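Local coordinates for probable dipeptidase (Pseudomonas aeruginosa, PDB 3B40), which probably hydrolyses dipeptides as a metal-dependent dipeptidase of the peptidase M19 (membrane dipeptidase) family, at residues R107-P110 against N111-G114; L147-L150 against D151-A155; S192-G195 against K196-V199; R402-G405 against E406-R410. The protein carries 11 engineered substitutions. All coordinates share one frame; numbering follows the deposited sequence.

Contact 1 (R107-P110 against N111-G114); sequences RDFP and NQVG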
loop_
_atom_site.group_PDB
_atom_site.type_symbol
_atom_site.label_atom_id
_atom_site.label_comp_id
_atom_site.label_asym_id
_atom_site.label_seq_id
_atom_site.Cartn_x
_atom_site.Cartn_y
_atom_site.Cartn_z
ATOM N N ARG A 107 -22.184 2.135 -10.036
ATOM C CA ARG A 107 -23.271 2.583 -10.917
ATOM C C ARG A 107 -23.483 1.633 -12.109
ATOM O O ARG A 107 -24.608 1.210 -12.374
ATOM C CB ARG A 107 -23.011 3.995 -11.427
ATOM C CG ARG A 107 -24.193 4.578 -12.220
ATOM C CD ARG A 107 -23.883 5.955 -12.821
ATOM N NE ARG A 107 -22.741 5.909 -13.734
ATOM C CZ ARG A 107 -21.588 6.541 -13.517
ATOM N NH1 ARG A 107 -21.432 7.277 -12.419
ATOM N NH2 ARG A 107 -20.591 6.438 -14.393
ATOM N N ASP A 108 -22.402 1.305 -12.812
ATOM C CA ASP A 108 -22.470 0.483 -14.014
ATOM C C ASP A 108 -22.638 -0.998 -13.739
ATOM O O ASP A 108 -23.230 -1.720 -14.564
ATOM C CB ASP A 108 -21.220 0.681 -14.869
ATOM C CG ASP A 108 -21.049 2.113 -15.336
ATOM O OD1 ASP A 108 -21.966 2.932 -15.126
ATOM O OD2 ASP A 108 -19.986 2.416 -15.922
ATOM N N PHE A 109 -22.139 -1.458 -12.589
ATOM C CA PHE A 109 -22.135 -2.895 -12.274
ATOM C C PHE A 109 -22.750 -3.230 -10.906
ATOM O O PHE A 109 -22.077 -3.837 -10.080
ATOM C CB PHE A 109 -20.689 -3.413 -12.364
ATOM C CG PHE A 109 -20.067 -3.188 -13.703
ATOM C CD1 PHE A 109 -20.304 -4.075 -14.742
ATOM C CD2 PHE A 109 -19.291 -2.059 -13.954
ATOM C CE1 PHE A 109 -19.768 -3.843 -16.014
ATOM C CE2 PHE A 109 -18.743 -1.833 -15.214
ATOM C CZ PHE A 109 -18.980 -2.724 -16.240
ATOM N N PRO A 110 -24.014 -2.818 -10.654
ATOM C CA PRO A 110 -24.601 -2.949 -9.303
ATOM C C PRO A 110 -24.767 -4.369 -8.760
ATOM O O PRO A 110 -24.763 -4.553 -7.541
ATOM C CB PRO A 110 -25.973 -2.273 -9.440
ATOM C CG PRO A 110 -26.281 -2.384 -10.914
ATOM C CD PRO A 110 -24.961 -2.163 -11.579
ATOM N N ASN A 111 -24.922 -5.356 -9.636
ATOM C CA ASN A 111 -25.022 -6.742 -9.188
ATOM C C ASN A 111 -23.642 -7.341 -8.959
ATOM O O ASN A 111 -23.524 -8.455 -8.484
ATOM C CB ASN A 111 -25.787 -7.595 -10.207
ATOM C CG ASN A 111 -27.151 -7.019 -10.544
ATOM O OD1 ASN A 111 -27.913 -6.644 -9.653
ATOM N ND2 ASN A 111 -27.451 -6.913 -11.839
ATOM N N GLN A 112 -22.591 -6.610 -9.314
ATOM C CA GLN A 112 -21.241 -7.195 -9.289
ATOM C C GLN A 112 -20.280 -6.531 -8.295
ATOM O O GLN A 112 -19.290 -7.154 -7.879
ATOM C CB GLN A 112 -20.623 -7.174 -10.691
ATOM C CG GLN A 112 -21.247 -8.128 -11.704
ATOM C CD GLN A 112 -20.327 -8.383 -12.881
ATOM O OE1 GLN A 112 -19.366 -9.168 -12.792
ATOM N NE2 GLN A 112 -20.601 -7.718 -13.993
ATOM N N VAL A 113 -20.553 -5.269 -7.955
ATOM C CA VAL A 113 -19.660 -4.436 -7.128
ATOM C C VAL A 113 -20.435 -3.570 -6.153
ATOM O O VAL A 113 -21.473 -3.026 -6.506
ATOM C CB VAL A 113 -18.853 -3.426 -7.993
ATOM C CG1 VAL A 113 -17.642 -2.932 -7.230
ATOM C CG2 VAL A 113 -18.436 -4.034 -9.331
ATOM N N GLY A 114 -19.914 -3.422 -4.932
ATOM C CA GLY A 114 -20.369 -2.358 -4.032
ATOM C C GLY A 114 -19.223 -1.702 -3.250
ATOM O O GLY A 114 -18.120 -2.225 -3.190
HETATM O O HOH W 1 -23.871 -2.783 -5.588
#
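Phe109 meets Gln112 and Val113 across a tight turn. Phe109 CB points toward the second half of the turn and packs 3.8 Å from Val113 CG2. The first torsion (chi1 -58°) puts the ring beside the backbone N, where CD1 meets Gln112. Gln112 approaches the ring with its amide end. Its chain is extended beyond CG, and NE2 comes to 3.7 Å from CD1 of Phe109. The approach is oblique, and the amide plane stands 80° to the ring. No hydrogen bond is made there, so this is a van der Waals touch. The ring also rests on Val42 and Asp43 of a loop, while Gln112 and Val113 touch Leu52 of helix 52-58. Two backbone donors grip one oxygen. Gln112 N reaches Phe109 O at 2.9 Å from above the carbonyl plane. Val113 N reaches the same oxygen at 3.0 Å, almost in line with the carbonyl bond. A water bridges Pro110 and Val113, donating to Pro110 O at 2.8 Å and to Val113 O at 2.6 Å. Phe109 is the first residue to leave helical backbone angles. The turn leads helix 87-108 into the short strand 113-115, which pairs alongside strand 131-138 of the TIM-barrel sheet. It is a type I beta turn, Phe109-Gln112, extended by the i to i+4 bond of Val113 N.

Contact 2 (L147-L150 against D151-A155); sequences LSQL and DKWAA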
loop_
_atom_site.group_PDB
_atom_site.type_symbol
_atom_site.label_atom_id
_atom_site.label_comp_id
_atom_site.label_asym_id
_atom_site.label_seq_id
_atom_site.Cartn_x
_atom_site.Cartn_y
_atom_site.Cartn_z
ATOM N N LEU A 147 -8.053 20.895 7.150
ATOM C CA LEU A 147 -8.471 19.730 7.953
ATOM C C LEU A 147 -9.891 19.260 7.630
ATOM O O LEU A 147 -10.190 18.055 7.667
ATOM C CB LEU A 147 -8.378 20.080 9.453
ATOM C CG LEU A 147 -8.156 18.988 10.494
ATOM C CD1 LEU A 147 -6.910 18.150 10.206
ATOM C CD2 LEU A 147 -8.056 19.624 11.872
ATOM N N SER A 148 -10.772 20.200 7.291
ATOM C CA SER A 148 -12.152 19.828 6.988
ATOM C C SER A 148 -12.246 18.976 5.721
ATOM O O SER A 148 -13.295 18.393 5.451
ATOM C CB SER A 148 -13.067 21.055 6.902
ATOM O OG SER A 148 -12.786 21.799 5.742
ATOM N N GLN A 149 -11.152 18.856 4.957
ATOM C CA GLN A 149 -11.150 17.917 3.800
ATOM C C GLN A 149 -11.289 16.458 4.262
ATOM O O GLN A 149 -11.758 15.601 3.501
ATOM C CB GLN A 149 -9.897 18.077 2.900
ATOM C CG GLN A 149 -9.765 19.417 2.179
ATOM C CD GLN A 149 -10.919 19.709 1.209
ATOM O OE1 GLN A 149 -11.219 18.908 0.339
ATOM N NE2 GLN A 149 -11.572 20.846 1.378
ATOM N N LEU A 150 -10.887 16.168 5.497
ATOM C CA LEU A 150 -11.066 14.835 6.068
ATOM C C LEU A 150 -12.559 14.522 6.251
ATOM O O LEU A 150 -13.026 13.468 5.835
ATOM C CB LEU A 150 -10.294 14.689 7.388
ATOM C CG LEU A 150 -8.767 14.801 7.298
ATOM C CD1 LEU A 150 -8.096 14.651 8.681
ATOM C CD2 LEU A 150 -8.190 13.779 6.270
ATOM N N ASP A 151 -13.299 15.483 6.817
ATOM C CA ASP A 151 -14.737 15.361 7.031
ATOM C C ASP A 151 -15.488 15.169 5.716
ATOM O O ASP A 151 -16.368 14.315 5.605
ATOM C CB ASP A 151 -15.272 16.604 7.771
ATOM C CG ASP A 151 -14.560 16.847 9.096
ATOM O OD1 ASP A 151 -15.189 16.608 10.153
ATOM O OD2 ASP A 151 -13.373 17.256 9.091
ATOM N N LYS A 152 -15.114 15.961 4.718
ATOM C CA LYS A 152 -15.734 15.909 3.406
ATOM C C LYS A 152 -15.470 14.567 2.681
ATOM O O LYS A 152 -16.393 13.976 2.117
ATOM C CB LYS A 152 -15.268 17.100 2.566
ATOM C CG LYS A 152 -15.716 18.480 3.116
ATOM C CD LYS A 152 -15.122 19.644 2.277
ATOM C CE LYS A 152 -15.680 21.009 2.665
ATOM N NZ LYS A 152 -15.329 21.418 4.069
ATOM N N TRP A 153 -14.231 14.072 2.724
ATOM C CA TRP A 153 -13.901 12.770 2.120
ATOM C C TRP A 153 -14.523 11.568 2.848
ATOM O O TRP A 153 -15.019 10.640 2.204
ATOM C CB TRP A 153 -12.396 12.619 1.926
ATOM C CG TRP A 153 -11.839 13.347 0.671
ATOM C CD1 TRP A 153 -11.008 14.435 0.655
ATOM C CD2 TRP A 153 -12.046 12.982 -0.714
ATOM N NE1 TRP A 153 -10.714 14.794 -0.647
ATOM C CE2 TRP A 153 -11.326 13.913 -1.505
ATOM C CE3 TRP A 153 -12.780 11.969 -1.356
ATOM C CZ2 TRP A 153 -11.335 13.875 -2.916
ATOM C CZ3 TRP A 153 -12.785 11.915 -2.761
ATOM C CH2 TRP A 153 -12.058 12.866 -3.526
ATOM N N ALA A 154 -14.514 11.586 4.186
ATOM C CA ALA A 154 -15.228 10.587 4.990
ATOM C C ALA A 154 -16.710 10.516 4.590
ATOM O O ALA A 154 -17.271 9.414 4.413
ATOM C CB ALA A 154 -15.106 10.933 6.476
ATOM N N ALA A 155 -17.339 11.686 4.431
ATOM C CA ALA A 155 -18.764 11.762 4.066
ATOM C C ALA A 155 -19.037 11.121 2.701
ATOM O O ALA A 155 -20.083 10.525 2.490
ATOM C CB ALA A 155 -19.249 13.218 4.081
#
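The indole of Trp153 has the carbonyl oxygen of Gln149 at its edge, close to the ring plane. Gln149 O lies 3.2 Å from Trp153 CD1. Beyond the two segments, the indole also touches Gln95 and Glu96 of helix 87-108 and Leu143 of a loop, and Arg156 makes a cation-pi contact with it. A second flat group, the Gln149 amide, is brought back over its own helix by a chain bent at chi2 (-61°). Its NE2 is hydrogen-bonded to OD2 of Asp146, just before the segment. The same nitrogen lies 3.9 Å from Lys152 CD, where the two side chains pass at a slant. The Asp151 carboxylate sits beside Ser148, with OD2 3.5 Å from Ser148 CA. Its strong partner is Arg201 of helix 193-205, in a salt bridge. All this belongs to helix 148-155, the helical link of the beta-alpha-beta unit formed with strands 131-138 and 160-162 in the TIM-barrel fold of the family. Lys152 stretches back along the helix and turns only at chi4 (64°). Its CG passes 3.4 Å from Ser148 O, and NZ then donates to Ser148 OG at 3.1 Å. The hydroxyl is also hydrogen-bonded to Asp146 OD1, its strongest partner. Along the backbone, Lys152 N, Trp153 N and Ala154 N bond to the oxygens of Ser148, Gln149 and Leu150. Ala154 CB lies 3.3 Å from Leu150 O.

Contact 3 (S192-G195 against K196-V199); sequences SPLG and KQAV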
loop_
_atom_site.group_PDB
_atom_site.type_symbol
_atom_site.label_atom_id
_atom_site.label_comp_id
_atom_site.label_asym_id
_atom_site.label_seq_id
_atom_site.Cartn_x
_atom_site.Cartn_y
_atom_site.Cartn_z
ATOM N N SER A 192 3.468 17.672 11.522
ATOM C CA SER A 192 3.302 19.106 11.762
ATOM C C SER A 192 2.177 19.270 12.779
ATOM O O SER A 192 1.488 18.284 13.109
ATOM C CB SER A 192 2.974 19.843 10.455
ATOM O OG SER A 192 1.689 19.479 9.937
ATOM N N PRO A 193 1.977 20.499 13.296
ATOM C CA PRO A 193 0.794 20.714 14.139
ATOM C C PRO A 193 -0.546 20.319 13.469
ATOM O O PRO A 193 -1.409 19.736 14.118
ATOM C CB PRO A 193 0.884 22.213 14.464
ATOM C CG PRO A 193 2.397 22.454 14.467
ATOM C CD PRO A 193 2.824 21.716 13.235
ATOM N N LEU A 194 -0.708 20.607 12.177
ATOM C CA LEU A 194 -1.929 20.199 11.483
ATOM C C LEU A 194 -2.017 18.656 11.318
ATOM O O LEU A 194 -3.109 18.083 11.456
ATOM C CB LEU A 194 -2.095 20.969 10.161
ATOM C CG LEU A 194 -3.018 22.211 10.113
ATOM C CD1 LEU A 194 -2.798 23.214 11.242
ATOM C CD2 LEU A 194 -2.903 22.934 8.771
ATOM N N GLY A 195 -0.887 17.973 11.093
ATOM C CA GLY A 195 -0.895 16.505 11.037
ATOM C C GLY A 195 -1.333 15.893 12.367
ATOM O O GLY A 195 -2.056 14.893 12.411
ATOM N N LYS A 196 -0.890 16.497 13.464
ATOM C CA LYS A 196 -1.302 16.084 14.805
ATOM C C LYS A 196 -2.805 16.317 15.034
ATOM O O LYS A 196 -3.473 15.484 15.617
ATOM C CB LYS A 196 -0.483 16.843 15.863
ATOM C CG LYS A 196 0.970 16.441 15.878
ATOM C CD LYS A 196 1.664 17.096 17.057
ATOM C CE LYS A 196 2.898 16.328 17.435
ATOM N NZ LYS A 196 4.009 16.964 16.768
ATOM N N GLN A 197 -3.316 17.445 14.563
ATOM C CA GLN A 197 -4.736 17.711 14.589
ATOM C C GLN A 197 -5.490 16.739 13.665
ATOM O O GLN A 197 -6.618 16.355 13.968
ATOM C CB GLN A 197 -4.994 19.174 14.184
ATOM C CG GLN A 197 -4.478 20.164 15.242
ATOM C CD GLN A 197 -4.568 21.619 14.826
ATOM O OE1 GLN A 197 -5.384 21.990 13.993
ATOM N NE2 GLN A 197 -3.766 22.463 15.466
ATOM N N ALA A 198 -4.868 16.342 12.549
ATOM C CA ALA A 198 -5.469 15.332 11.647
ATOM C C ALA A 198 -5.696 13.982 12.358
ATOM O O ALA A 198 -6.686 13.312 12.111
ATOM C CB ALA A 198 -4.621 15.151 10.392
ATOM N N VAL A 199 -4.796 13.597 13.248
ATOM C CA VAL A 199 -4.953 12.340 13.970
ATOM C C VAL A 199 -6.221 12.328 14.866
ATOM O O VAL A 199 -6.991 11.357 14.877
ATOM C CB VAL A 199 -3.729 12.034 14.855
ATOM C CG1 VAL A 199 -4.026 10.828 15.771
ATOM C CG2 VAL A 199 -2.453 11.795 13.986
#
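Gln197 runs back over the first turn of its helix toward Pro193 and Leu194. Its CB rests 3.5 Å from Leu194 O. CG comes closer to the backbone, 3.3 Å from Pro193 O, because it lies beside its own N (chi1 -68°) and opposite the carbonyl carbon. The chain stays extended from there. CD passes Pro193 O at 3.7 Å, and NE2 remains 3.8 Å from that oxygen, too far for a hydrogen bond. OE1 ends toward Leu194 CD1, but that touch is doubtful because the leucine has two conformers. Lys196 takes a similar course one residue earlier, with CG 3.4 Å from Ser192 O. The backbone supplies the firm links. Four amides, from Lys196 to Val199, each bond to the carbonyl four residues before. Gly195 N also donates to Ser192 OG at 3.2 Å. That hydroxyl is further hydrogen-bonded to Asp170 O, which ties the helix start to the preceding loop. Ala198 is buried against Phe163 and Trp171, while Lys196 and Val199 lean on Leu225 of helix 216-225. With Ser192 as its N-cap, this is the capped first turn of an alpha-helix, helix 193-205 of the barrel.

Contact 4 (R402-G405 against E406-R410); sequences RAWG and EVQKR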
loop_
_atom_site.group_PDB
_atom_site.type_symbol
_atom_site.label_atom_id
_atom_site.label_comp_id
_atom_site.label_asym_id
_atom_site.label_seq_id
_atom_site.Cartn_x
_atom_site.Cartn_y
_atom_site.Cartn_z
ATOM N N ARG A 402 -11.759 -6.798 12.128
ATOM C CA ARG A 402 -11.881 -6.557 13.593
ATOM C C ARG A 402 -11.410 -5.142 13.918
ATOM O O ARG A 402 -12.112 -4.350 14.580
ATOM C CB ARG A 402 -11.023 -7.549 14.401
ATOM C CG ARG A 402 -11.042 -7.360 15.973
ATOM C CD ARG A 402 -9.795 -7.964 16.640
ATOM N NE ARG A 402 -8.561 -7.223 16.305
ATOM C CZ ARG A 402 -7.485 -7.723 15.677
ATOM N NH1 ARG A 402 -6.437 -6.934 15.442
ATOM N NH2 ARG A 402 -7.443 -8.993 15.268
ATOM N N ALA A 403 -10.204 -4.829 13.468
ATOM C CA ALA A 403 -9.613 -3.505 13.759
ATOM C C ALA A 403 -10.494 -2.385 13.199
ATOM O O ALA A 403 -10.689 -1.360 13.843
ATOM C CB ALA A 403 -8.203 -3.417 13.179
ATOM N N TRP A 404 -11.015 -2.582 11.987
ATOM C CA TRP A 404 -11.916 -1.609 11.376
ATOM C C TRP A 404 -13.130 -1.390 12.259
ATOM O O TRP A 404 -13.556 -0.246 12.455
ATOM C CB TRP A 404 -12.323 -2.065 9.962
ATOM C CG TRP A 404 -13.125 -1.126 9.099
ATOM C CD1 TRP A 404 -13.450 0.183 9.348
ATOM C CD2 TRP A 404 -13.683 -1.438 7.805
ATOM N NE1 TRP A 404 -14.200 0.690 8.306
ATOM C CE2 TRP A 404 -14.349 -0.278 7.344
ATOM C CE3 TRP A 404 -13.693 -2.587 7.009
ATOM C CZ2 TRP A 404 -15.021 -0.236 6.118
ATOM C CZ3 TRP A 404 -14.364 -2.550 5.761
ATOM C CH2 TRP A 404 -15.032 -1.383 5.346
ATOM N N GLY A 405 -13.704 -2.472 12.787
ATOM C CA GLY A 405 -14.852 -2.322 13.651
ATOM C C GLY A 405 -14.519 -1.507 14.891
ATOM O O GLY A 405 -15.329 -0.672 15.313
ATOM N N GLU A 406 -13.345 -1.760 15.486
ATOM C CA GLU A 406 -12.916 -1.045 16.713
ATOM C C GLU A 406 -12.682 0.450 16.478
ATOM O O GLU A 406 -13.117 1.296 17.271
ATOM C CB GLU A 406 -11.679 -1.719 17.339
ATOM C CG GLU A 406 -12.023 -2.993 18.068
ATOM C CD GLU A 406 -13.090 -2.763 19.161
ATOM O OE1 GLU A 406 -12.887 -1.839 20.004
ATOM O OE2 GLU A 406 -14.129 -3.492 19.154
ATOM N N VAL A 407 -12.002 0.776 15.385
ATOM C CA VAL A 407 -11.906 2.155 14.897
ATOM C C VAL A 407 -13.265 2.901 14.797
ATOM O O VAL A 407 -13.418 4.028 15.294
ATOM C CB VAL A 407 -11.208 2.201 13.500
ATOM C CG1 VAL A 407 -11.343 3.603 12.902
ATOM C CG2 VAL A 407 -9.796 1.798 13.629
ATOM N N GLN A 408 -14.235 2.302 14.114
ATOM C CA GLN A 408 -15.568 2.932 14.033
ATOM C C GLN A 408 -16.258 3.082 15.406
ATOM O O GLN A 408 -16.989 4.041 15.623
ATOM C CB GLN A 408 -16.455 2.181 13.030
ATOM C CG GLN A 408 -15.903 2.269 11.595
ATOM C CD GLN A 408 -16.880 1.777 10.573
ATOM O OE1 GLN A 408 -17.530 0.735 10.763
ATOM N NE2 GLN A 408 -17.013 2.531 9.473
ATOM N N LYS A 409 -16.006 2.155 16.327
ATOM C CA LYS A 409 -16.547 2.250 17.699
ATOM C C LYS A 409 -16.005 3.455 18.465
ATOM O O LYS A 409 -16.720 4.052 19.277
ATOM C CB LYS A 409 -16.252 0.980 18.503
ATOM C CG LYS A 409 -17.371 -0.021 18.429
ATOM C CD LYS A 409 -17.449 -0.822 19.728
ATOM C CE LYS A 409 -16.607 -2.096 19.670
ATOM N NZ LYS A 409 -17.224 -3.125 18.771
ATOM N N ARG A 410 -14.755 3.824 18.183
ATOM C CA ARG A 410 -14.114 4.979 18.814
ATOM C C ARG A 410 -14.464 6.341 18.158
ATOM O O ARG A 410 -13.960 7.377 18.591
ATOM C CB ARG A 410 -12.593 4.796 18.807
ATOM C CG ARG A 410 -12.123 3.401 19.176
ATOM C CD ARG A 410 -11.556 3.295 20.531
ATOM N NE ARG A 410 -11.563 1.898 20.952
ATOM C CZ ARG A 410 -10.524 1.059 20.976
ATOM N NH1 ARG A 410 -9.287 1.428 20.628
ATOM N NH2 ARG A 410 -10.741 -0.186 21.389
HETATM O O HOH W 2 -14.002 -5.210 16.155
#
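The Trp404 indole and the Gln408 chain run alongside each other in the same direction. They form the better-packed part of the contact, with Trp404 buried. The indole is carried out with CG opposite the backbone N (chi1 -173°). Its CD1 lies 3.9 Å from Gln408 CG. The amide approaches the ring obliquely, with the two planes 50° apart. Trp404 NE1 and Gln408 NE2 are 3.6 Å apart but not hydrogen-bonded to each other; the amide's partner is Tyr117 O. Both side chains also pack on Pro119 of helix 119-127. Val407 adds a close approach, CG2 3.3 Å from Ala403 O, and with Trp404 it touches Ile208 of strand 208-210. The side around Glu406 and Lys409 is looser and polar. A water donates to Arg402 O at 2.6 Å. Glu406 OE1 forms a salt bridge with Arg410 NH2 at 3.0 Å. Lys409 NZ joins this network, though the place of Glu406 OE2 is uncertain. The Arg402 guanidinium turns to other partners, the backbone oxygens of Asp352 and Gly259. One side packed on barrel strands and the other polar is the pattern of an amphipathic helix, here the C-terminal helix 389-409 of a TIM-barrel fold.

Overall arrangement
Contacts 2 and 3 are the only pair that touch. Their centres are 14 Å apart, and Leu147 of contact 2 lays CD1 3.5 Å from Ala198 CA of contact 3, while Leu150 CD1 packs on Ala198 CB. Helices 148-155 and 193-205 are thus neighbours on the barrel. Contact 4 lies about 9 Å from each of the other three, measured between nearest atoms. Contact 1 is remote from contact 3, with centres 36 Å apart. The side chain of Arg402 in contact 4 lies about 6 Å from a cadmium ion. That of Gln149 in contact 2 is farther from a calcium ion, about 11 Å. Neither residue is a ligand of its metal.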